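Local coordinates for protein LipS lipolytic enzyme (Unidentified, PDB 4FBL) that probably hydrolyses ester bonds of lipids as a thermostable lipase of the alpha/beta hydrolase fold, at residues C[106-111]-C[135-140]. Numbering follows the deposited sequence.
Sequences ADIVAA and VWAAGQ
With CG anti to the backbone N (chi1 167°), Trp136 extends its indole toward helix 101-118, where Ile108 and Val109 each offer it a CG2 methyl. In Ile108 that methyl is the branch anti to the backbone N, while CG1 stands beside the N and leads CD1 away from the contact; Val109 turns its CG2 to the indole. The benzo end of the indole does the touching: CH2 of Trp136 is 3.9 Å from CG2 of Val109, and CZ3 is 4.1 Å from CG2 of Ile108. Both methyls meet the rim of the ring near its plane, so neither Ile108 nor Val109 lies over a face. One face is instead lined by CB of Gln140, a turn further along the same helix and offset toward the rim. Ile108 CG2 also reaches CB of Ala137 at 4.2 Å, spanning the two neighbours Trp136 and Ala137. No hydrogen bond crosses between the segments, which bury just 127 Å² together; their axes come no nearer than 11.1 Å and cross at -66°, so the large indole bridges much of the gap. On the sheet side, Ile108 touches Leu55 and Ser57 of strand 52-57 and shares Met124 of strand 121-127 with Ala137. Trp136 also packs on Val209 and Leu213 of helix 200-213 and on Phe167 of the second subunit. These are two neighbouring helices on one side of the central sheet of an alpha/beta hydrolase, in which helix 129-140 follows the probable nucleophile elbow at Ser128.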
loop_
_atom_site.group_PDB
_atom_site.type_symbol
_atom_site.label_atom_id
_atom_site.label_comp_id
_atom_site.label_asym_id
_atom_site.label_seq_id
_atom_site.Cartn_x
_atom_site.Cartn_y
_atom_site.Cartn_z
ATOM N N ALA C 106 11.442 -9.048 6.151
ATOM C CA ALA C 106 12.223 -9.951 7.002
ATOM C C ALA C 106 13.574 -10.298 6.350
ATOM O O ALA C 106 14.592 -10.491 7.088
ATOM C CB ALA C 106 11.437 -11.272 7.401
ATOM N N ASP C 107 13.638 -10.348 5.006
ATOM C CA ASP C 107 14.932 -10.600 4.382
ATOM C C ASP C 107 15.896 -9.435 4.653
ATOM O O ASP C 107 17.099 -9.665 4.891
ATOM C CB ASP C 107 14.863 -10.802 2.873
ATOM C CG ASP C 107 14.077 -12.074 2.470
ATOM O OD1 ASP C 107 14.235 -13.116 3.105
ATOM O OD2 ASP C 107 13.271 -11.991 1.545
ATOM N N ILE C 108 15.388 -8.217 4.569
ATOM C CA ILE C 108 16.200 -7.001 4.821
ATOM C C ILE C 108 16.636 -6.933 6.284
ATOM O O ILE C 108 17.778 -6.647 6.549
ATOM C CB ILE C 108 15.415 -5.802 4.506
ATOM C CG1 ILE C 108 15.013 -5.856 3.011
ATOM C CG2 ILE C 108 16.212 -4.492 4.846
ATOM C CD1 ILE C 108 16.217 -6.088 1.896
ATOM N N VAL C 109 15.743 -7.305 7.220
ATOM C CA VAL C 109 16.060 -7.413 8.622
ATOM C C VAL C 109 17.177 -8.447 8.868
ATOM O O VAL C 109 18.114 -8.134 9.538
ATOM C CB VAL C 109 14.795 -7.745 9.463
ATOM C CG1 VAL C 109 15.215 -7.949 10.897
ATOM C CG2 VAL C 109 13.884 -6.494 9.452
ATOM N N ALA C 110 17.102 -9.653 8.309
ATOM C CA ALA C 110 18.186 -10.628 8.500
ATOM C C ALA C 110 19.521 -10.155 7.869
ATOM O O ALA C 110 20.586 -10.465 8.408
ATOM C CB ALA C 110 17.818 -12.011 7.869
ATOM N N ALA C 111 19.496 -9.488 6.726
ATOM C CA ALA C 111 20.769 -8.957 6.135
ATOM C C ALA C 111 21.352 -7.855 7.063
ATOM O O ALA C 111 22.603 -7.688 7.246
ATOM C CB ALA C 111 20.509 -8.378 4.662
ATOM N N VAL C 135 14.425 2.965 1.692
ATOM C CA VAL C 135 13.641 4.009 2.366
ATOM C C VAL C 135 12.892 3.404 3.541
ATOM O O VAL C 135 12.882 3.983 4.595
ATOM C CB VAL C 135 12.685 4.725 1.443
ATOM C CG1 VAL C 135 11.775 5.720 2.273
ATOM C CG2 VAL C 135 13.476 5.516 0.411
ATOM N N TRP C 136 12.304 2.233 3.389
ATOM C CA TRP C 136 11.579 1.625 4.493
ATOM C C TRP C 136 12.528 1.367 5.646
ATOM O O TRP C 136 12.139 1.600 6.827
ATOM C CB TRP C 136 10.904 0.282 4.077
ATOM C CG TRP C 136 10.425 -0.480 5.235
ATOM C CD1 TRP C 136 9.197 -0.335 5.917
ATOM C CD2 TRP C 136 11.112 -1.556 5.886
ATOM N NE1 TRP C 136 9.138 -1.216 6.979
ATOM C CE2 TRP C 136 10.281 -1.993 6.981
ATOM C CE3 TRP C 136 12.336 -2.198 5.651
ATOM C CZ2 TRP C 136 10.669 -3.023 7.880
ATOM C CZ3 TRP C 136 12.724 -3.225 6.540
ATOM C CH2 TRP C 136 11.871 -3.639 7.638
ATOM N N ALA C 137 13.734 0.832 5.373
ATOM C CA ALA C 137 14.567 0.452 6.559
ATOM C C ALA C 137 15.138 1.709 7.286
ATOM O O ALA C 137 15.220 1.699 8.512
ATOM C CB ALA C 137 15.733 -0.492 6.147
ATOM N N ALA C 138 15.471 2.776 6.560
ATOM C CA ALA C 138 15.954 4.002 7.154
ATOM C C ALA C 138 14.855 4.758 7.969
ATOM O O ALA C 138 15.198 5.514 8.904
ATOM C CB ALA C 138 16.563 4.950 6.084
ATOM N N GLY C 139 13.568 4.553 7.605
ATOM C CA GLY C 139 12.404 5.121 8.338
ATOM C C GLY C 139 11.988 4.252 9.530
ATOM O O GLY C 139 11.554 4.746 10.609
ATOM N N GLN C 140 12.177 2.963 9.363
ATOM C CA GLN C 140 11.759 1.952 10.341
ATOM C C GLN C 140 12.753 1.893 11.491
ATOM O O GLN C 140 12.316 1.677 12.674
ATOM C CB GLN C 140 11.682 0.570 9.721
ATOM C CG GLN C 140 11.349 -0.537 10.672
ATOM C CD GLN C 140 9.867 -0.406 11.242
ATOM O OE1 GLN C 140 8.926 -0.760 10.588
ATOM N NE2 GLN C 140 9.717 0.120 12.442
#